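Long-range contacts in putative fimbrium tip subunit Fim1C (Bacteroides ovatus, PDB 4EPS), which probably forms part of the tip of fimbriae, the surface filaments through which the bacterium adheres and builds biofilms: residues V86-Y91 and Y149-Q154; G47-K52 and E59-P64; S466-S471 and I482-K487. One frame throughout, in Å; residues are numbered along the deposited sequence. Where two conformers were deposited one is given.

Along the chain the order is contact 2, contact 1, contact 3. The first two belong to the N-terminal fimbrillin-like region, with centres about 10 Å apart: strand 45-52 of contact 2 pairs antiparallel with strand 87-92 of contact 1, and Val-51 N probably donates to Asn-87 O. The ring of Phe-153 packs against Leu-48, joining the hairpin 45-67 to strand 148-174. Contact 3 lies far off, its centre 73 to 75 Å from the other two and on the opposite side of the chain's centre, in a three-stranded antiparallel sheet (469-474, 479-485, 490-497) near the C-terminus. The contacts therefore belong to far-apart parts of an extended chain, the first two sharing one fimbrillin-like region.

Contact 1. Residues V86-Y91 and Y149-Q154; sequences VNFYAY and YSLSFQ
Phe-88 and Ala-90 meet Leu-151 and Phe-153 inside the fimbrillin-like region, a beta-rich module of the transthyretin clan. Strands 87-91 and 149-154 are not sheet neighbours. Their axes pass 7.9 Å apart at 54°; strand 135-145 pairs antiparallel with both, and the two strands meet through side chains that point toward each other. The contact is largely buried, and the side chains that meet are apolar. At one end Leu-151 lays both methyls on one side of the Phe-88 ring. CD1 sits over the face, 4.0 Å from the ring centroid and displaced toward CD2 of the ring, while CD2 of Leu-151 lies at the rim, 3.5 Å from CD1 of Phe-88. Val-86 CG1 lies over the opposite face, and the Phe-88 ring is therefore sandwiched between aliphatic groups. At the other end Phe-153 is turned beside its own backbone N (chi1 -65°), which stands its ring up between the strands. One edge wedges against the chain of 86-91: CE1 is 3.8 Å from Phe-88 C, which lies in the ring plane, and CZ is 3.9 Å from Phe-88 CB. Ser-137 and Thr-140 of strand 135-145 also touch this ring. Its face is taken by a methyl in a nearly ideal CH-pi contact: Ala-90 CB stands 3.6 Å from the Phe-153 centroid, only 6° off the ring normal.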
ATOM      1  N   VAL A  86      13.115  28.693 -60.206  1.00 33.84           N
ATOM      2  CA  VAL A  86      14.315  28.530 -59.385  1.00 33.79           C
ATOM      3  C   VAL A  86      14.064  27.448 -58.310  1.00 37.43           C
ATOM      4  O   VAL A  86      12.972  27.378 -57.725  1.00 36.90           O
ATOM      5  CB  VAL A  86      14.767  29.892 -58.772  1.00 37.24           C
ATOM      6  CG1 VAL A  86      15.837  29.718 -57.695  1.00 36.77           C
ATOM      7  CG2 VAL A  86      15.253  30.852 -59.865  1.00 37.28           C
ATOM      8  N   ASN A  87      15.076  26.587 -58.084  1.00 33.22           N
ATOM      9  CA  ASN A  87      15.050  25.577 -57.024  1.00 31.47           C
ATOM     10  C   ASN A  87      15.720  26.142 -55.769  1.00 32.17           C
ATOM     11  O   ASN A  87      16.871  26.570 -55.853  1.00 32.38           O
ATOM     12  CB  ASN A  87      15.751  24.298 -57.487  1.00 30.40           C
ATOM     13  CG  ASN A  87      14.932  23.482 -58.467  1.00 51.61           C
ATOM     14  OD1 ASN A  87      13.705  23.567 -58.526  1.00 41.16           O
ATOM     15  ND2 ASN A  87      15.593  22.663 -59.259  1.00 46.86           N
ATOM     16  N   PHE A  88      15.019  26.160 -54.611  1.00 26.31           N
ATOM     17  CA  PHE A  88      15.621  26.664 -53.376  1.00 25.07           C
ATOM     18  C   PHE A  88      15.974  25.502 -52.474  1.00 29.49           C
ATOM     19  O   PHE A  88      15.256  24.493 -52.453  1.00 29.06           O
ATOM     20  CB  PHE A  88      14.704  27.668 -52.621  1.00 27.47           C
ATOM     21  CG  PHE A  88      14.452  28.947 -53.400  1.00 30.34           C
ATOM     22  CD1 PHE A  88      13.424  29.020 -54.334  1.00 33.72           C
ATOM     23  CD2 PHE A  88      15.259  30.064 -53.213  1.00 32.96           C
ATOM     24  CE1 PHE A  88      13.198  30.197 -55.057  1.00 35.35           C
ATOM     25  CE2 PHE A  88      15.007  31.248 -53.904  1.00 36.43           C
ATOM     26  CZ  PHE A  88      13.987  31.301 -54.832  1.00 34.57           C
ATOM     27  N   TYR A  89      17.079  25.644 -51.730  1.00 25.52           N
ATOM     28  CA  TYR A  89      17.568  24.599 -50.811  1.00 25.21           C
ATOM     29  C   TYR A  89      17.971  25.210 -49.509  1.00 28.47           C
ATOM     30  O   TYR A  89      18.563  26.298 -49.509  1.00 29.60           O
ATOM     31  CB  TYR A  89      18.805  23.882 -51.400  1.00 25.70           C
ATOM     32  CG  TYR A  89      18.571  23.174 -52.704  1.00 27.75           C
ATOM     33  CD1 TYR A  89      18.707  23.846 -53.918  1.00 29.80           C
ATOM     34  CD2 TYR A  89      18.245  21.823 -52.736  1.00 29.12           C
ATOM     35  CE1 TYR A  89      18.496  23.195 -55.132  1.00 30.01           C
ATOM     36  CE2 TYR A  89      18.041  21.158 -53.946  1.00 29.62           C
ATOM     37  CZ  TYR A  89      18.182  21.848 -55.138  1.00 34.95           C
ATOM     38  OH  TYR A  89      18.009  21.198 -56.326  1.00 37.33           O
ATOM     39  N   ALA A  90      17.721  24.518 -48.399  1.00 24.30           N
ATOM     40  CA  ALA A  90      18.185  25.040 -47.110  1.00 24.15           C
ATOM     41  C   ALA A  90      18.821  23.928 -46.287  1.00 25.08           C
ATOM     42  O   ALA A  90      18.469  22.757 -46.446  1.00 23.35           O
ATOM     43  CB  ALA A  90      17.049  25.685 -46.332  1.00 25.16           C
ATOM     44  N   TYR A  91      19.746  24.302 -45.405  1.00 22.29           N
ATOM     45  CA  TYR A  91      20.369  23.329 -44.499  1.00 23.06           C
ATOM     46  C   TYR A  91      20.625  23.975 -43.162  1.00 26.25           C
ATOM     47  O   TYR A  91      20.769  25.200 -43.047  1.00 24.25           O
ATOM     48  CB  TYR A  91      21.687  22.736 -45.081  1.00 23.97           C
ATOM     49  CG  TYR A  91      22.840  23.716 -45.004  1.00 25.40           C
ATOM     50  CD1 TYR A  91      22.917  24.800 -45.877  1.00 27.59           C
ATOM     51  CD2 TYR A  91      23.788  23.631 -43.986  1.00 26.22           C
ATOM     52  CE1 TYR A  91      23.944  25.738 -45.778  1.00 27.25           C
ATOM     53  CE2 TYR A  91      24.787  24.594 -43.844  1.00 27.23           C
ATOM     54  CZ  TYR A  91      24.871  25.637 -44.755  1.00 31.68           C
ATOM     55  OH  TYR A  91      25.835  26.604 -44.623  1.00 29.46           O
ATOM     56  N   TYR A 149       5.132  36.450 -50.981  1.00 36.96           N
ATOM     57  CA  TYR A 149       5.823  35.206 -51.278  1.00 34.18           C
ATOM     58  C   TYR A 149       6.462  34.596 -50.055  1.00 34.17           C
ATOM     59  O   TYR A 149       6.828  35.295 -49.104  1.00 31.52           O
ATOM     60  CB  TYR A 149       6.889  35.462 -52.361  1.00 35.92           C
ATOM     61  CG  TYR A 149       6.310  35.912 -53.683  1.00 39.68           C
ATOM     62  CD1 TYR A 149       6.052  37.258 -53.934  1.00 43.52           C
ATOM     63  CD2 TYR A 149       6.013  34.994 -54.685  1.00 40.44           C
ATOM     64  CE1 TYR A 149       5.482  37.675 -55.139  1.00 44.62           C
ATOM     65  CE2 TYR A 149       5.474  35.404 -55.906  1.00 42.75           C
ATOM     66  CZ  TYR A 149       5.211  36.746 -56.128  1.00 53.80           C
ATOM     67  OH  TYR A 149       4.694  37.154 -57.337  1.00 59.71           O
ATOM     68  N   SER A 150       6.543  33.266 -50.062  1.00 28.56           N
ATOM     69  CA  SER A 150       7.128  32.523 -48.965  1.00 26.99           C
ATOM     70  C   SER A 150       7.859  31.306 -49.461  1.00 29.29           C
ATOM     71  O   SER A 150       7.542  30.770 -50.533  1.00 26.70           O
ATOM     72  CB  SER A 150       6.056  32.112 -47.962  1.00 32.41           C
ATOM     73  OG  SER A 150       5.118  31.212 -48.524  1.00 40.93           O
ATOM     74  N   LEU A 151       8.885  30.923 -48.705  1.00 26.79           N
ATOM     75  CA  LEU A 151       9.674  29.710 -48.870  1.00 28.21           C
ATOM     76  C   LEU A 151       9.465  28.898 -47.640  1.00 30.72           C
ATOM     77  O   LEU A 151       9.781  29.381 -46.540  1.00 30.00           O
ATOM     78  CB  LEU A 151      11.159  30.008 -49.057  1.00 29.28           C
ATOM     79  CG  LEU A 151      11.623  30.357 -50.432  1.00 34.79           C
ATOM     80  CD1 LEU A 151      13.079  30.790 -50.375  1.00 35.06           C
ATOM     81  CD2 LEU A 151      11.415  29.161 -51.411  1.00 35.41           C
ATOM     82  N   SER A 152       8.863  27.713 -47.779  1.00 25.02           N
ATOM     83  CA  SER A 152       8.585  26.881 -46.614  1.00 25.03           C
ATOM     84  C   SER A 152       9.316  25.558 -46.797  1.00 29.73           C
ATOM     85  O   SER A 152       8.969  24.756 -47.675  1.00 31.21           O
ATOM     86  CB  SER A 152       7.076  26.717 -46.422  1.00 27.65           C
ATOM     87  OG  SER A 152       6.785  25.939 -45.280  1.00 36.79           O
ATOM     88  N   PHE A 153      10.405  25.394 -46.044  1.00 24.30           N
ATOM     89  CA  PHE A 153      11.269  24.228 -46.162  1.00 23.71           C
ATOM     90  C   PHE A 153      10.886  23.114 -45.224  1.00 27.31           C
ATOM     91  O   PHE A 153      10.530  23.351 -44.061  1.00 26.67           O
ATOM     92  CB  PHE A 153      12.726  24.615 -45.866  1.00 24.52           C
ATOM     93  CG  PHE A 153      13.332  25.567 -46.866  1.00 25.69           C
ATOM     94  CD1 PHE A 153      13.800  25.106 -48.092  1.00 26.04           C
ATOM     95  CD2 PHE A 153      13.387  26.934 -46.604  1.00 27.57           C
ATOM     96  CE1 PHE A 153      14.347  25.988 -49.024  1.00 27.36           C
ATOM     97  CE2 PHE A 153      13.936  27.817 -47.549  1.00 29.36           C
ATOM     98  CZ  PHE A 153      14.391  27.333 -48.752  1.00 27.16           C
ATOM     99  N   GLN A 154      11.029  21.887 -45.719  1.00 24.96           N
ATOM    100  CA  GLN A 154      10.909  20.661 -44.920  1.00 24.16           C
ATOM    101  C   GLN A 154      12.347  20.139 -44.760  1.00 27.10           C
ATOM    102  O   GLN A 154      12.975  19.828 -45.775  1.00 26.11           O
ATOM    103  CB  GLN A 154      10.016  19.605 -45.630  1.00 25.68           C
ATOM    104  CG  GLN A 154       8.559  20.017 -45.833  1.00 32.72           C
ATOM    105  CD  GLN A 154       7.794  20.068 -44.546  1.00 38.86           C
ATOM    106  OE1 GLN A 154       8.060  19.326 -43.606  1.00 35.33           O
ATOM    107  NE2 GLN A 154       6.908  21.021 -44.432  1.00 34.85           N
TER

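Contact 2. Residues G47-K52 and E59-P64; sequences GLFAVK and EINNMP
The carbonyl O of Met-63, a selenomethionine, accepts the N-H of Leu-48, whose N is 2.8 Å away and tilted from the carbonyl plane, and also receives a weaker CA-H...O contact from Gly-47 CA at 3.4 Å. The return bond, Met-63 N to Leu-48 O at 2.9 Å, lies in the carbonyl plane on a lone pair. Asn-62 also faces Leu-48, and its positive phi of 59° marks a G1 beta bulge in the strand 55-67 side of this hairpin. One more bond follows, Ala-50 N to Ile-60 O at 3.0 Å. The side chains divide between two faces. On that of Leu-48, the Ile-60 CG2 branch lies alongside Leu-48 CG at 3.7 Å, while Ile-60 CB packs on Ala-50 CB. On the other face, Phe-49 spreads its ring along the bulge: the Asn-62 N atom stands 3.4 Å above the ring plane near its rim, and CZ meets Asn-62 CB at 3.6 Å. A chi1 of -165° swings CG of Asn-62 away from the backbone N and lets the side chain run beside Phe-49, its amide plane 15° from the ring plane. Backbone bonds thus flank the bulge and the Phe-49 ring lies against it; the Asn-62 amide, just past the CZ rim, is hydrogen-bonded through OD1 to Tyr-91 OH and through ND2 to Gln-95 O, so both polar ends are satisfied at a partly buried site.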
ATOM      1  N   GLY A  47      21.488  27.995 -43.766  1.00 27.31           N
ATOM      2  CA  GLY A  47      22.066  28.546 -44.977  1.00 26.63           C
ATOM      3  C   GLY A  47      21.094  28.316 -46.112  1.00 29.97           C
ATOM      4  O   GLY A  47      20.499  27.238 -46.217  1.00 27.50           O
ATOM      5  N   LEU A  48      20.950  29.298 -46.985  1.00 28.05           N
ATOM      6  CA  LEU A  48      20.038  29.186 -48.124  1.00 28.87           C
ATOM      7  C   LEU A  48      20.789  29.244 -49.467  1.00 32.91           C
ATOM      8  O   LEU A  48      21.695  30.063 -49.631  1.00 32.79           O
ATOM      9  CB  LEU A  48      19.022  30.342 -48.034  1.00 29.96           C
ATOM     10  CG  LEU A  48      17.958  30.441 -49.145  1.00 37.39           C
ATOM     11  CD1 LEU A  48      16.997  29.260 -49.101  1.00 37.51           C
ATOM     12  CD2 LEU A  48      17.154  31.707 -49.010  1.00 39.75           C
ATOM     13  N   PHE A  49      20.338  28.429 -50.440  1.00 29.08           N
ATOM     14  CA  PHE A  49      20.834  28.402 -51.822  1.00 29.17           C
ATOM     15  C   PHE A  49      19.684  28.501 -52.819  1.00 33.81           C
ATOM     16  O   PHE A  49      18.627  27.894 -52.608  1.00 32.12           O
ATOM     17  CB  PHE A  49      21.602  27.103 -52.115  1.00 30.14           C
ATOM     18  CG  PHE A  49      22.892  26.913 -51.359  1.00 31.41           C
ATOM     19  CD1 PHE A  49      22.903  26.291 -50.112  1.00 31.99           C
ATOM     20  CD2 PHE A  49      24.113  27.276 -51.933  1.00 33.77           C
ATOM     21  CE1 PHE A  49      24.104  26.092 -49.424  1.00 32.79           C
ATOM     22  CE2 PHE A  49      25.315  27.067 -51.248  1.00 36.20           C
ATOM     23  CZ  PHE A  49      25.305  26.484 -49.997  1.00 34.04           C
ATOM     24  N   ALA A  50      19.909  29.212 -53.931  1.00 31.13           N
ATOM     25  CA  ALA A  50      18.965  29.300 -55.043  1.00 30.97           C
ATOM     26  C   ALA A  50      19.690  28.829 -56.293  1.00 36.35           C
ATOM     27  O   ALA A  50      20.767  29.352 -56.617  1.00 36.12           O
ATOM     28  CB  ALA A  50      18.450  30.724 -55.216  1.00 31.75           C
ATOM     29  N   VAL A  51      19.137  27.809 -56.959  1.00 32.23           N
ATOM     30  CA  VAL A  51      19.741  27.249 -58.170  1.00 32.36           C
ATOM     31  C   VAL A  51      18.833  27.597 -59.350  1.00 37.91           C
ATOM     32  O   VAL A  51      17.648  27.259 -59.348  1.00 35.91           O
ATOM     33  CB  VAL A  51      19.995  25.729 -58.014  1.00 35.60           C
ATOM     34  CG1 VAL A  51      20.535  25.108 -59.295  1.00 35.71           C
ATOM     35  CG2 VAL A  51      20.950  25.460 -56.850  1.00 35.22           C
ATOM     36  N   LYS A  52      19.403  28.277 -60.353  1.00 36.40           N
ATOM     37  CA  LYS A  52      18.700  28.663 -61.573  1.00 37.03           C
ATOM     38  C   LYS A  52      19.511  28.136 -62.764  1.00 44.24           C
ATOM     39  O   LYS A  52      20.716  28.390 -62.837  1.00 43.49           O
ATOM     40  CB  LYS A  52      18.547  30.195 -61.623  1.00 39.08           C
ATOM     41  CG  LYS A  52      17.598  30.715 -62.693  1.00 44.21           C
ATOM     42  CD  LYS A  52      18.031  32.094 -63.169  1.00 52.80           C
ATOM     43  CE  LYS A  52      16.912  33.059 -63.527  1.00 55.64           C
ATOM     44  NZ  LYS A  52      15.775  32.427 -64.259  1.00 48.03           N
ATOM     45  N   GLU A  59      23.692  35.938 -55.745  1.00 44.42           N
ATOM     46  CA  GLU A  59      22.997  36.699 -54.712  1.00 44.79           C
ATOM     47  C   GLU A  59      22.447  35.790 -53.584  1.00 44.29           C
ATOM     48  O   GLU A  59      22.193  36.312 -52.509  1.00 45.14           O
ATOM     49  CB  GLU A  59      21.862  37.559 -55.316  1.00 47.17           C
ATOM     50  CG  GLU A  59      20.713  36.767 -55.932  1.00 63.28           C
ATOM     51  CD  GLU A  59      19.509  37.574 -56.379  1.00 92.45           C
ATOM     52  OE1 GLU A  59      18.779  38.101 -55.506  1.00 83.46           O
ATOM     53  OE2 GLU A  59      19.261  37.625 -57.607  1.00 91.45           O
ATOM     54  N   ILE A  60      22.226  34.472 -53.840  1.00 36.98           N
ATOM     55  CA  ILE A  60      21.664  33.505 -52.855  1.00 34.70           C
ATOM     56  C   ILE A  60      22.544  32.235 -52.840  1.00 35.50           C
ATOM     57  O   ILE A  60      22.168  31.168 -53.339  1.00 33.18           O
ATOM     58  CB  ILE A  60      20.144  33.178 -53.104  1.00 36.68           C
ATOM     59  CG1 ILE A  60      19.292  34.468 -53.371  1.00 37.32           C
ATOM     60  CG2 ILE A  60      19.558  32.384 -51.896  1.00 35.86           C
ATOM     61  CD1 ILE A  60      17.967  34.289 -54.137  1.00 44.50           C
ATOM     62  N   ASN A  61      23.746  32.389 -52.305  1.00 32.49           N
ATOM     63  CA  ASN A  61      24.750  31.342 -52.254  1.00 32.62           C
ATOM     64  C   ASN A  61      25.221  31.213 -50.825  1.00 35.75           C
ATOM     65  O   ASN A  61      26.014  32.033 -50.362  1.00 35.49           O
ATOM     66  CB  ASN A  61      25.909  31.691 -53.227  1.00 35.75           C
ATOM     67  CG  ASN A  61      26.920  30.587 -53.435  1.00 51.30           C
ATOM     68  OD1 ASN A  61      26.998  29.618 -52.683  1.00 41.44           O
ATOM     69  ND2 ASN A  61      27.717  30.708 -54.481  1.00 43.53           N
ATOM     70  N   ASN A  62      24.667  30.216 -50.088  1.00 31.92           N
ATOM     71  CA  ASN A  62      24.966  30.001 -48.672  1.00 31.53           C
ATOM     72  C   ASN A  62      24.605  31.250 -47.864  1.00 35.07           C
ATOM     73  O   ASN A  62      25.382  31.715 -47.039  1.00 35.43           O
ATOM     74  CB  ASN A  62      26.434  29.579 -48.441  1.00 33.00           C
ATOM     75  CG  ASN A  62      26.644  29.012 -47.075  1.00 37.67           C
ATOM     76  OD1 ASN A  62      25.734  28.409 -46.503  1.00 32.50           O
ATOM     77  ND2 ASN A  62      27.813  29.246 -46.484  1.00 30.90           N
HETATM   78  N   MSE A  63      23.420  31.806 -48.119  1.00 31.61           N
HETATM   79  CA  MSE A  63      22.969  33.000 -47.421  1.00 31.96           C
HETATM   80  C   MSE A  63      22.469  32.630 -46.019  1.00 35.06           C
HETATM   81  O   MSE A  63      21.595  31.767 -45.895  1.00 32.14           O
HETATM   82  CB  MSE A  63      21.890  33.703 -48.242  1.00 34.36           C
HETATM   83  CG  MSE A  63      21.495  35.052 -47.690  1.00 43.29           C
HETATM   84 SE   MSE A  63      20.030  35.828 -48.753  0.75 53.31          SE
HETATM   85  CE  MSE A  63      20.662  35.656 -50.297  1.00 50.34           C
ATOM     86  N   PRO A  64      23.017  33.265 -44.958  1.00 32.43           N
ATOM     87  CA  PRO A  64      22.604  32.884 -43.599  1.00 31.66           C
ATOM     88  C   PRO A  64      21.324  33.563 -43.117  1.00 34.55           C
ATOM     89  O   PRO A  64      21.105  34.753 -43.355  1.00 32.78           O
ATOM     90  CB  PRO A  64      23.785  33.325 -42.729  1.00 34.10           C
ATOM     91  CG  PRO A  64      24.399  34.505 -43.482  1.00 39.40           C
ATOM     92  CD  PRO A  64      24.104  34.284 -44.949  1.00 35.68           C
TER

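Contact 3. Residues S466-S471 and I482-K487; sequences SATYWS and IVTYSK
Ile-482, part-way along strand 479-485, lies between the side chains of Thr-468 and Trp-470. Its CG1 occupies the crowded position between backbone N and carbonyl carbon (chi1 44°), which carries CD1 to 3.7 Å from Thr-468 CG2 and leaves CG2 of Ile-482 to reach Trp-470 CE3 at 4.0 Å. Trp-470 is fixed further by NE1, which donates to Gly-344 O. Val-483 is the hydrogen-bonded partner of Tyr-469: Tyr-469 N to Val-483 O is 2.8 Å and Val-483 N to Tyr-469 O is 2.9 Å, both nearly straight. Thr-484 runs beside Thr-468, its CG2 methyl 3.4 Å from Thr-468 OG1. At Tyr-485 the backbones have spread, and a water bridges the gap: it accepts the N-H of Tyr-485 and sits 2.7 Å from Ala-467 O, probably as a donor. The Tyr-485 ring turns its CE2 corner to Tyr-469 CD1 at 3.6 Å, with ring planes 66° apart. Leu-437 O holds the Tyr-485 hydroxyl, Asp-464 O that of Tyr-469. The arrangement is that of an antiparallel beta hairpin whose strands diverge at the open end, where a water spans them, forming two strands of a three-stranded meander with 490-497 as the third.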
ATOM      1  N   SER A 466      25.559   8.979  23.960  1.00 26.51           N
ATOM      2  CA  SER A 466      26.309   9.788  24.934  0.60 26.67           C
ATOM      3  C   SER A 466      27.204  10.833  24.243  1.00 29.99           C
ATOM      4  O   SER A 466      27.866  11.619  24.925  1.00 29.95           O
ATOM      5  CB  SER A 466      27.162   8.882  25.825  0.60 30.42           C
ATOM      6  OG  SER A 466      28.137   8.186  25.067  0.60 34.14           O
ATOM      7  N   ALA A 467      27.240  10.846  22.895  1.00 23.28           N
ATOM      8  CA  ALA A 467      28.070  11.807  22.163  1.00 21.38           C
ATOM      9  C   ALA A 467      27.383  13.191  22.065  1.00 23.56           C
ATOM     10  O   ALA A 467      26.204  13.341  22.392  1.00 23.59           O
ATOM     11  CB  ALA A 467      28.374  11.281  20.766  1.00 22.18           C
ATOM     12  N   THR A 468      28.148  14.192  21.615  1.00 22.84           N
ATOM     13  CA  THR A 468      27.685  15.568  21.442  1.00 22.85           C
ATOM     14  C   THR A 468      27.749  15.852  19.964  1.00 23.74           C
ATOM     15  O   THR A 468      28.775  15.593  19.350  1.00 23.73           O
ATOM     16  CB  THR A 468      28.521  16.531  22.289  1.00 27.21           C
ATOM     17  OG1 THR A 468      28.348  16.169  23.669  1.00 26.50           O
ATOM     18  CG2 THR A 468      28.068  17.992  22.100  1.00 23.97           C
ATOM     19  N   TYR A 469      26.668  16.399  19.390  1.00 20.53           N
ATOM     20  CA  TYR A 469      26.581  16.564  17.944  1.00 20.53           C
ATOM     21  C   TYR A 469      26.537  18.013  17.493  1.00 22.94           C
ATOM     22  O   TYR A 469      25.785  18.810  18.055  1.00 20.92           O
ATOM     23  CB  TYR A 469      25.319  15.820  17.417  1.00 20.60           C
ATOM     24  CG  TYR A 469      25.406  14.329  17.646  1.00 20.30           C
ATOM     25  CD1 TYR A 469      25.063  13.769  18.876  1.00 21.39           C
ATOM     26  CD2 TYR A 469      25.936  13.483  16.666  1.00 21.09           C
ATOM     27  CE1 TYR A 469      25.204  12.393  19.114  1.00 22.44           C
ATOM     28  CE2 TYR A 469      26.082  12.114  16.895  1.00 22.11           C
ATOM     29  CZ  TYR A 469      25.719  11.574  18.122  1.00 27.93           C
ATOM     30  OH  TYR A 469      25.870  10.218  18.352  1.00 24.95           O
ATOM     31  N   TRP A 470      27.316  18.349  16.462  1.00 21.07           N
ATOM     32  CA  TRP A 470      27.253  19.693  15.890  1.00 21.80           C
ATOM     33  C   TRP A 470      25.911  19.978  15.241  1.00 23.14           C
ATOM     34  O   TRP A 470      25.378  19.105  14.560  1.00 21.03           O
ATOM     35  CB  TRP A 470      28.264  19.832  14.732  1.00 21.36           C
ATOM     36  CG  TRP A 470      29.701  19.923  15.126  1.00 22.62           C
ATOM     37  CD1 TRP A 470      30.687  19.041  14.795  1.00 25.13           C
ATOM     38  CD2 TRP A 470      30.343  21.022  15.795  1.00 22.64           C
ATOM     39  NE1 TRP A 470      31.906  19.510  15.220  1.00 24.88           N
ATOM     40  CE2 TRP A 470      31.727  20.717  15.857  1.00 26.41           C
ATOM     41  CE3 TRP A 470      29.879  22.216  16.388  1.00 24.45           C
ATOM     42  CZ2 TRP A 470      32.657  21.568  16.472  1.00 25.87           C
ATOM     43  CZ3 TRP A 470      30.807  23.071  16.989  1.00 26.35           C
ATOM     44  CH2 TRP A 470      32.178  22.745  17.027  1.00 26.77           C
ATOM     45  N   SER A 471      25.418  21.214  15.362  1.00 20.84           N
ATOM     46  CA  SER A 471      24.288  21.637  14.545  1.00 20.03           C
ATOM     47  C   SER A 471      24.775  22.811  13.689  1.00 23.48           C
ATOM     48  O   SER A 471      25.869  23.353  13.935  1.00 23.24           O
ATOM     49  CB  SER A 471      23.078  22.039  15.385  1.00 20.55           C
ATOM     50  OG  SER A 471      23.242  23.364  15.874  1.00 21.60           O
ATOM     51  N   ILE A 482      24.864  22.759  20.138  1.00 20.46           N
ATOM     52  CA  ILE A 482      25.281  21.350  20.080  1.00 19.73           C
ATOM     53  C   ILE A 482      24.184  20.532  20.739  1.00 24.93           C
ATOM     54  O   ILE A 482      23.548  20.998  21.697  1.00 24.84           O
ATOM     55  CB  ILE A 482      26.680  21.138  20.746  1.00 22.40           C
ATOM     56  CG1 ILE A 482      26.785  21.925  22.116  1.00 24.11           C
ATOM     57  CG2 ILE A 482      27.802  21.514  19.733  1.00 22.62           C
ATOM     58  CD1 ILE A 482      28.029  21.529  23.074  1.00 24.83           C
ATOM     59  N   VAL A 483      23.963  19.327  20.233  1.00 20.32           N
ATOM     60  CA  VAL A 483      22.871  18.504  20.708  1.00 19.60           C
ATOM     61  C   VAL A 483      23.402  17.284  21.452  1.00 23.20           C
ATOM     62  O   VAL A 483      24.342  16.621  21.007  1.00 22.42           O
ATOM     63  CB  VAL A 483      21.918  18.110  19.529  1.00 22.04           C
ATOM     64  CG1 VAL A 483      20.836  17.120  19.974  1.00 21.89           C
ATOM     65  CG2 VAL A 483      21.262  19.367  18.940  1.00 22.18           C
ATOM     66  N   THR A 484      22.758  17.001  22.577  1.00 22.06           N
ATOM     67  CA  THR A 484      23.022  15.827  23.402  1.00 21.42           C
ATOM     68  C   THR A 484      21.719  15.100  23.587  1.00 23.84           C
ATOM     69  O   THR A 484      20.650  15.663  23.334  1.00 23.07           O
ATOM     70  CB  THR A 484      23.652  16.231  24.747  1.00 26.36           C
ATOM     71  OG1 THR A 484      22.809  17.200  25.389  1.00 24.37           O
ATOM     72  CG2 THR A 484      25.089  16.744  24.576  1.00 25.53           C
ATOM     73  N   TYR A 485      21.795  13.855  24.036  1.00 20.86           N
ATOM     74  CA  TYR A 485      20.611  13.032  24.183  1.00 20.11           C
ATOM     75  C   TYR A 485      20.574  12.285  25.492  1.00 25.85           C
ATOM     76  O   TYR A 485      21.605  11.852  25.982  1.00 23.88           O
ATOM     77  CB  TYR A 485      20.608  11.959  23.068  1.00 20.15           C
ATOM     78  CG  TYR A 485      20.517  12.526  21.672  1.00 20.82           C
ATOM     79  CD1 TYR A 485      19.290  12.928  21.139  1.00 20.49           C
ATOM     80  CD2 TYR A 485      21.662  12.685  20.885  1.00 21.86           C
ATOM     81  CE1 TYR A 485      19.206  13.496  19.858  1.00 19.46           C
ATOM     82  CE2 TYR A 485      21.585  13.220  19.594  1.00 21.29           C
ATOM     83  CZ  TYR A 485      20.358  13.636  19.095  1.00 23.22           C
ATOM     84  OH  TYR A 485      20.305  14.179  17.833  1.00 22.05           O
ATOM     85  N   SER A 486      19.369  12.053  25.967  1.00 24.34           N
ATOM     86  CA  SER A 486      19.073  11.084  27.010  1.00 26.18           C
ATOM     87  C   SER A 486      18.311   9.954  26.290  1.00 31.21           C
ATOM     88  O   SER A 486      18.109  10.038  25.068  1.00 28.44           O
ATOM     89  CB  SER A 486      18.246  11.713  28.120  1.00 26.39           C
ATOM     90  OG  SER A 486      16.950  11.987  27.613  1.00 29.83           O
ATOM     91  N   LYS A 487      17.800   8.954  27.038  1.00 28.41           N
ATOM     92  CA  LYS A 487      17.006   7.891  26.429  1.00 28.58           C
ATOM     93  C   LYS A 487      15.599   8.378  26.095  1.00 27.63           C
ATOM     94  O   LYS A 487      14.856   7.662  25.422  1.00 26.91           O
ATOM     95  CB  LYS A 487      16.962   6.658  27.350  1.00 33.03           C
ATOM     96  CG  LYS A 487      18.293   5.918  27.387  1.00 45.36           C
ATOM     97  CD  LYS A 487      18.242   4.701  28.295  1.00 61.41           C
ATOM     98  CE  LYS A 487      19.580   4.006  28.352  1.00 79.68           C
ATOM     99  NZ  LYS A 487      19.606   2.927  29.375  1.00 91.88           N
TER
HETATM  100  O   HOH W   1      24.472  12.832  24.335  1.00 22.97           O